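Local coordinates for O-ureido-L-serine synthase (Streptomyces lavendulae, PDB 3X44), which catalyses the pyridoxal-phosphate-dependent addition of hydroxyurea to O-acetyl-L-serine, giving the O-ureido-L-serine needed for biosynthesis of the antibiotic D-cycloserine, at residues Gly72-Gly75 and Ile76-Met80; Ala91-Gly94 and Asp95-Val99; Leu104-Tyr108 and Gly109-Val113. The protein carries 1 engineered substitution. All coordinates share one frame; numbering follows the deposited sequence.

Overall arrangement
The three contacts follow one another along the chain and trace two consecutive beta-alpha-beta units of the four-stranded parallel sheet. Contact 1 opens helix 73-85 at the bound PUS, contact 2 is the turn leaving strand 88-94, and contact 3 links the end of helix 99-107 to strand 111-115. Centres of contacts 1 and 3 lie about 8 Å apart, those of 2 and 3 about 11 Å, and those of 1 and 2 about 12 Å. Helix 73-85 packs through I76 on L104 of helix 99-107, and through I76, A79 and M80 on Y108 just beyond it. Ligand-binding helix start and subunit-facing edge strand thus lie close together in the fold.

Contact 1 (Gly72-Gly75 and Ile76-Met80). With PUS ((E)-O-(carbamoylamino)-N-({3-hydroxy-2-methyl-5-[(phosphonooxy)methyl]pyridin-4-yl}methylidene)-L-serine), chain C.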
loop_
_atom_site.group_PDB
_atom_site.type_symbol
_atom_site.label_atom_id
_atom_site.label_comp_id
_atom_site.label_asym_id
_atom_site.label_seq_id
_atom_site.Cartn_x
_atom_site.Cartn_y
_atom_site.Cartn_z
ATOM N N GLY A 72 -8.615 26.332 12.647
ATOM C CA GLY A 72 -9.457 25.161 12.850
ATOM C C GLY A 72 -8.804 23.794 12.696
ATOM O O GLY A 72 -8.670 23.052 13.662
ATOM N N ASN A 73 -8.387 23.460 11.480
ATOM C CA ASN A 73 -7.782 22.159 11.208
ATOM C C ASN A 73 -6.564 21.831 12.062
ATOM O O ASN A 73 -6.428 20.710 12.553
ATOM C CB ASN A 73 -7.437 22.038 9.719
ATOM C CG ASN A 73 -8.662 21.732 8.859
ATOM O OD1 ASN A 73 -9.593 21.067 9.311
ATOM N ND2 ASN A 73 -8.661 22.215 7.618
ATOM N N VAL A 74 -5.671 22.785 12.265
ATOM C CA VAL A 74 -4.516 22.462 13.087
ATOM C C VAL A 74 -4.982 22.175 14.515
ATOM O O VAL A 74 -4.450 21.291 15.180
ATOM C CB VAL A 74 -3.473 23.591 13.057
ATOM C CG1 VAL A 74 -2.522 23.468 14.233
ATOM C CG2 VAL A 74 -2.686 23.494 11.755
ATOM N N GLY A 75 -5.990 22.910 14.972
ATOM C CA GLY A 75 -6.525 22.677 16.303
ATOM C C GLY A 75 -7.107 21.272 16.398
ATOM O O GLY A 75 -6.898 20.568 17.384
ATOM N N ILE A 76 -7.838 20.860 15.366
ATOM C CA ILE A 76 -8.436 19.533 15.337
ATOM C C ILE A 76 -7.352 18.451 15.379
ATOM O O ILE A 76 -7.424 17.510 16.171
ATOM C CB ILE A 76 -9.299 19.343 14.063
ATOM C CG1 ILE A 76 -10.558 20.199 14.162
ATOM C CG2 ILE A 76 -9.692 17.887 13.900
ATOM C CD1 ILE A 76 -11.301 20.358 12.840
ATOM N N ALA A 77 -6.343 18.603 14.529
ATOM C CA ALA A 77 -5.246 17.649 14.449
ATOM C C ALA A 77 -4.414 17.585 15.734
ATOM O O ALA A 77 -4.159 16.504 16.260
ATOM C CB ALA A 77 -4.355 17.990 13.259
ATOM N N LEU A 78 -3.979 18.735 16.239
ATOM C CA LEU A 78 -3.187 18.735 17.465
ATOM C C LEU A 78 -4.004 18.078 18.576
ATOM O O LEU A 78 -3.472 17.329 19.395
ATOM C CB LEU A 78 -2.788 20.163 17.851
ATOM C CG LEU A 78 -1.496 20.612 17.150
ATOM C CD1 LEU A 78 -1.310 22.110 17.221
ATOM C CD2 LEU A 78 -0.322 19.894 17.792
ATOM N N ALA A 79 -5.308 18.337 18.576
ATOM C CA ALA A 79 -6.187 17.749 19.578
ATOM C C ALA A 79 -6.119 16.237 19.445
ATOM O O ALA A 79 -5.953 15.519 20.433
ATOM C CB ALA A 79 -7.615 18.231 19.375
ATOM N N MET A 80 -6.234 15.761 18.206
ATOM C CA MET A 80 -6.183 14.332 17.911
ATOM C C MET A 80 -4.852 13.690 18.308
ATOM O O MET A 80 -4.829 12.603 18.889
ATOM C CB MET A 80 -6.437 14.101 16.424
ATOM C CG MET A 80 -6.610 12.643 16.050
ATOM S SD MET A 80 -6.393 12.352 14.301
ATOM C CE MET A 80 -4.828 13.159 13.954
HETATM N N PUS C . -4.758 25.570 8.332
HETATM C CA PUS C . -3.927 26.003 9.526
HETATM C CB PUS C . -3.436 27.487 9.379
HETATM O OG PUS C . -4.612 28.407 9.251
HETATM N ND PUS C . -4.329 29.699 9.832
HETATM C CE PUS C . -4.444 30.813 9.074
HETATM N NZ2 PUS C . -4.429 30.722 7.732
HETATM O OZ1 PUS C . -4.559 31.877 9.593
HETATM C C PUS C . -4.785 25.867 10.802
HETATM O O PUS C . -5.732 25.130 10.798
HETATM O OT PUS C . -4.506 26.493 11.796
HETATM C C2 PUS C . -7.235 24.483 4.801
HETATM C C3 PUS C . -6.430 24.702 6.016
HETATM C C4 PUS C . -5.058 25.205 5.877
HETATM C C5 PUS C . -4.527 25.445 4.530
HETATM C C6 PUS C . -5.404 25.186 3.377
HETATM C C2A PUS C . -8.657 24.009 4.906
HETATM C C4A PUS C . -4.255 25.627 7.087
HETATM C C5A PUS C . -3.111 25.956 4.314
HETATM N N1 PUS C . -6.692 24.732 3.557
HETATM O O3 PUS C . -6.930 24.385 7.226
HETATM O O1P PUS C . -0.844 25.907 6.353
HETATM O O2P PUS C . 0.181 24.359 4.890
HETATM O O3P PUS C . -0.394 26.526 4.100
HETATM O O4P PUS C . -2.131 24.899 4.583
HETATM P P PUS C . -0.795 25.430 4.984
#
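The first turn of helix 73-85 forms part of the PUS pocket, with G72 at its N-cap, where G72 O accepts I76 N at 2.9 Å. V74 N, at the helix start, gives a nearly straight bond of 2.8 Å to PUS O, one oxygen of the ligand carboxylate, which the helix N-terminus would probably stabilise further. V74 also lays CG2 against that carboxylate, 3.3 Å from PUS C. Its other methyl, CG1, stands anti to the backbone N (chi1 161°) and runs alongside L78, where V74 CG1 and L78 CD1 meet snugly at 3.5 Å. N73 reaches to the pyridine end of the ligand: N73 ND2 donates to PUS O3 at 2.8 Å, and CG beside the backbone N (chi1 -78°) directs the amide there. D292 accepts a further bond from ND2, and R296 donates to OD1, which together fix the amide's rotation. N73 OD1 also lies 4.0 Å from I76 CD1, the two side chains pointing the same way. A43, an engineered residue at the position of the cofactor-binding lysine, lies beside N73. Beyond the pocket, A77 packs on helix 43-56, I76 on helix 99-107, and L78 and A79 on F89 of strand 88-94.

Contact 2 (Ala91-Gly94 and Asp95-Val99); sequences AVMG and DTYSV
Y97 O and G94 O are bridged by one water, which donates to both, at 2.8 Å from Y97 O and 3.0 Å from G94 O. These carbonyls belong to the last and first residues of a type I beta turn, G94 to Y97, which ends strand 88-94 and swings the chain toward helix 99-107. G94 borders the tyrosine ring, its N in the ring plane at the edge, 4.1 Å from Y97 CE1, and its O near that plane, 3.6 Å from Y97 CD1. M93 comes to the same ring obliquely, touching Y97 CD1 with CG at 3.8 Å. Its SD lies 5.5 Å from the Y97 ring centroid and 54° off the normal, a Met-aromatic contact made neither squarely over the face nor at the edge. M93 CG is anti to its own N (chi1 -173°) and the chain stays extended through chi2, which sets M93 SD beside Y97 CB at 4.1 Å; the bend at chi3 turns only the terminal CE. At the second position of the turn, D95 OD1 accepts the backbone amide of G117, tying the corner to the loop after strand 111-115. The Y97 ring lies near PUS and packs on S71, while M93 rests on R101, R102 and I105 of helix 99-107 and on L112 of strand 111-115.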
loop_
_atom_site.group_PDB
_atom_site.type_symbol
_atom_site.label_atom_id
_atom_site.label_comp_id
_atom_site.label_asym_id
_atom_site.label_seq_id
_atom_site.Cartn_x
_atom_site.Cartn_y
_atom_site.Cartn_z
ATOM N N ALA A 91 -6.850 25.179 22.071
ATOM C CA ALA A 91 -6.922 25.878 20.794
ATOM C C ALA A 91 -7.329 27.338 20.969
ATOM O O ALA A 91 -8.213 27.652 21.762
ATOM C CB ALA A 91 -7.907 25.175 19.871
ATOM N N VAL A 92 -6.660 28.219 20.231
ATOM C CA VAL A 92 -6.943 29.651 20.242
ATOM C C VAL A 92 -7.476 29.891 18.837
ATOM O O VAL A 92 -6.710 29.902 17.882
ATOM C CB VAL A 92 -5.661 30.480 20.446
ATOM C CG1 VAL A 92 -5.938 31.944 20.140
ATOM C CG2 VAL A 92 -5.162 30.320 21.875
ATOM N N MET A 93 -8.784 30.082 18.713
ATOM C CA MET A 93 -9.394 30.244 17.399
ATOM C C MET A 93 -10.354 31.416 17.238
ATOM O O MET A 93 -11.114 31.738 18.146
ATOM C CB MET A 93 -10.118 28.940 17.041
ATOM C CG MET A 93 -10.665 28.876 15.634
ATOM S SD MET A 93 -11.191 27.193 15.250
ATOM C CE MET A 93 -12.360 26.865 16.593
ATOM N N GLY A 94 -10.310 32.050 16.070
ATOM C CA GLY A 94 -11.200 33.167 15.802
ATOM C C GLY A 94 -12.628 32.692 15.960
ATOM O O GLY A 94 -12.934 31.547 15.630
ATOM N N ASP A 95 -13.510 33.563 16.445
ATOM C CA ASP A 95 -14.901 33.178 16.664
ATOM C C ASP A 95 -15.743 33.019 15.403
ATOM O O ASP A 95 -16.892 32.575 15.484
ATOM C CB ASP A 95 -15.584 34.192 17.575
ATOM C CG ASP A 95 -15.595 35.593 16.984
ATOM O OD1 ASP A 95 -15.142 35.777 15.830
ATOM O OD2 ASP A 95 -16.059 36.510 17.685
ATOM N N THR A 96 -15.183 33.374 14.248
ATOM C CA THR A 96 -15.924 33.277 12.996
ATOM C C THR A 96 -15.729 31.980 12.213
ATOM O O THR A 96 -16.461 31.723 11.255
ATOM C CB THR A 96 -15.607 34.469 12.069
ATOM O OG1 THR A 96 -14.192 34.676 12.012
ATOM C CG2 THR A 96 -16.281 35.737 12.593
ATOM N N TYR A 97 -14.751 31.168 12.610
ATOM C CA TYR A 97 -14.504 29.894 11.928
ATOM C C TYR A 97 -15.678 28.954 12.232
ATOM O O TYR A 97 -16.334 29.098 13.257
ATOM C CB TYR A 97 -13.159 29.308 12.383
ATOM C CG TYR A 97 -11.999 30.073 11.783
ATOM C CD1 TYR A 97 -11.244 30.954 12.556
ATOM C CD2 TYR A 97 -11.720 29.984 10.416
ATOM C CE1 TYR A 97 -10.239 31.736 11.974
ATOM C CE2 TYR A 97 -10.720 30.761 9.835
ATOM C CZ TYR A 97 -9.990 31.634 10.619
ATOM O OH TYR A 97 -9.018 32.412 10.042
ATOM N N SER A 98 -15.941 27.999 11.346
ATOM C CA SER A 98 -17.092 27.106 11.514
ATOM C C SER A 98 -17.183 26.390 12.857
ATOM O O SER A 98 -16.175 25.975 13.427
ATOM C CB SER A 98 -17.148 26.087 10.368
ATOM O OG SER A 98 -16.282 24.995 10.595
ATOM N N VAL A 99 -18.412 26.247 13.350
ATOM C CA VAL A 99 -18.652 25.602 14.632
ATOM C C VAL A 99 -18.199 24.148 14.626
ATOM O O VAL A 99 -17.818 23.614 15.671
ATOM C CB VAL A 99 -20.150 25.711 15.051
ATOM C CG1 VAL A 99 -21.054 25.002 14.035
ATOM C CG2 VAL A 99 -20.339 25.124 16.444
HETATM O O HOH W 1 -15.237 29.614 15.776
#

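Contact 3 (Leu104-Tyr108 and Gly109-Val113); sequences LIRAY and GGKLV
I105 and G110 make the tight side of this contact, a Schellman motif that ends helix 99-107. G110 N donates to I105 O at 2.8 Å, and G109 N to R106 O at 2.8 Å from well above that carbonyl's plane. G109 has a positive phi (93°), a conformation that suits glycine, and it reverses the chain toward the strand. Close by, I105 CG2 lies 3.9 Å from G110 CA and 3.8 Å from K111 O. Farther along, the apolar packing slackens, I105 CD1 standing 4.5 Å from L112 CD1.

The other side is polar and partly exposed. R106 begins directed away from the strand but bends at chi2 (-78°), which brings its end back toward it, the R106 and L112 side chains crossing at about a right angle. L112 CB lies over one face of the guanidinium, offset toward the rim and 3.9 Å from R106 CZ. A water in the guanidinium plane at its edge accepts from R106 NH1 at 2.9 Å; its approach to G110 O is unusually short and doubtful. R106 NH2 forms a salt bridge with D311 OD1 of the second subunit, and NE hydrogen-bonds to D307 O of that subunit. K111 makes a cation-pi contact with W314 of the second subunit.

Behind the turn, Y108 leans on I76, A79 and M80 of helix 73-85, while I105 packs on A91 of strand 88-94, to which K111 and V113 are hydrogen-bonded.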
loop_
_atom_site.group_PDB
_atom_site.type_symbol
_atom_site.label_atom_id
_atom_site.label_comp_id
_atom_site.label_asym_id
_atom_site.label_seq_id
_atom_site.Cartn_x
_atom_site.Cartn_y
_atom_site.Cartn_z
ATOM N N LEU A 104 -15.200 19.654 16.846
ATOM C CA LEU A 104 -14.203 18.626 16.589
ATOM C C LEU A 104 -13.069 18.728 17.597
ATOM O O LEU A 104 -12.609 17.719 18.137
ATOM C CB LEU A 104 -13.674 18.748 15.158
ATOM C CG LEU A 104 -14.534 18.036 14.104
ATOM C CD1 LEU A 104 -13.780 17.951 12.784
ATOM C CD2 LEU A 104 -14.886 16.643 14.589
ATOM N N ILE A 105 -12.627 19.950 17.860
ATOM C CA ILE A 105 -11.562 20.158 18.826
ATOM C C ILE A 105 -12.034 19.601 20.170
ATOM O O ILE A 105 -11.302 18.882 20.854
ATOM C CB ILE A 105 -11.217 21.660 18.953
ATOM C CG1 ILE A 105 -10.552 22.137 17.654
ATOM C CG2 ILE A 105 -10.276 21.883 20.143
ATOM C CD1 ILE A 105 -10.467 23.642 17.482
ATOM N N ARG A 106 -13.276 19.912 20.527
ATOM C CA ARG A 106 -13.851 19.441 21.778
ATOM C C ARG A 106 -13.917 17.919 21.830
ATOM O O ARG A 106 -13.619 17.315 22.859
ATOM C CB ARG A 106 -15.263 20.010 21.960
ATOM C CG ARG A 106 -15.295 21.501 22.211
ATOM C CD ARG A 106 -14.924 21.807 23.647
ATOM N NE ARG A 106 -15.311 23.159 24.024
ATOM C CZ ARG A 106 -14.822 23.809 25.074
ATOM N NH1 ARG A 106 -13.920 23.229 25.856
ATOM N NH2 ARG A 106 -15.234 25.041 25.342
ATOM N N ALA A 107 -14.299 17.304 20.714
ATOM C CA ALA A 107 -14.418 15.855 20.638
ATOM C C ALA A 107 -13.123 15.144 21.025
ATOM O O ALA A 107 -13.143 14.144 21.747
ATOM C CB ALA A 107 -14.846 15.439 19.235
ATOM N N TYR A 108 -11.995 15.656 20.543
ATOM C CA TYR A 108 -10.708 15.045 20.855
ATOM C C TYR A 108 -10.225 15.410 22.259
ATOM O O TYR A 108 -9.150 14.983 22.686
ATOM C CB TYR A 108 -9.660 15.462 19.814
ATOM C CG TYR A 108 -9.879 14.819 18.462
ATOM C CD1 TYR A 108 -9.809 13.430 18.309
ATOM C CD2 TYR A 108 -10.169 15.597 17.337
ATOM C CE1 TYR A 108 -10.022 12.832 17.061
ATOM C CE2 TYR A 108 -10.381 15.002 16.091
ATOM C CZ TYR A 108 -10.306 13.626 15.962
ATOM O OH TYR A 108 -10.513 13.047 14.733
ATOM N N GLY A 109 -11.024 16.201 22.967
ATOM C CA GLY A 109 -10.667 16.596 24.317
ATOM C C GLY A 109 -9.925 17.917 24.403
ATOM O O GLY A 109 -9.382 18.261 25.459
ATOM N N GLY A 110 -9.907 18.669 23.306
ATOM C CA GLY A 110 -9.206 19.940 23.318
ATOM C C GLY A 110 -9.963 21.037 24.045
ATOM O O GLY A 110 -11.165 20.930 24.273
ATOM N N LYS A 111 -9.245 22.082 24.435
ATOM C CA LYS A 111 -9.851 23.217 25.115
ATOM C C LYS A 111 -10.009 24.278 24.039
ATOM O O LYS A 111 -9.316 24.233 23.025
ATOM C CB LYS A 111 -8.945 23.725 26.239
ATOM C CG LYS A 111 -8.897 22.813 27.462
ATOM C CD LYS A 111 -10.204 22.861 28.249
ATOM C CE LYS A 111 -10.363 21.632 29.134
ATOM N NZ LYS A 111 -11.564 21.722 30.016
ATOM N N LEU A 112 -10.907 25.229 24.270
ATOM C CA LEU A 112 -11.194 26.277 23.298
ATOM C C LEU A 112 -11.130 27.705 23.839
ATOM O O LEU A 112 -11.788 28.037 24.825
ATOM C CB LEU A 112 -12.585 26.021 22.714
ATOM C CG LEU A 112 -13.070 26.785 21.487
ATOM C CD1 LEU A 112 -12.072 26.658 20.351
ATOM C CD2 LEU A 112 -14.417 26.220 21.077
ATOM N N VAL A 113 -10.326 28.542 23.188
ATOM C CA VAL A 113 -10.190 29.946 23.558
ATOM C C VAL A 113 -10.543 30.734 22.300
ATOM O O VAL A 113 -9.781 30.757 21.333
ATOM C CB VAL A 113 -8.734 30.303 23.993
ATOM C CG1 VAL A 113 -8.604 31.802 24.204
ATOM C CG2 VAL A 113 -8.369 29.570 25.276
HETATM O O HOH W 2 -12.980 20.481 25.916
#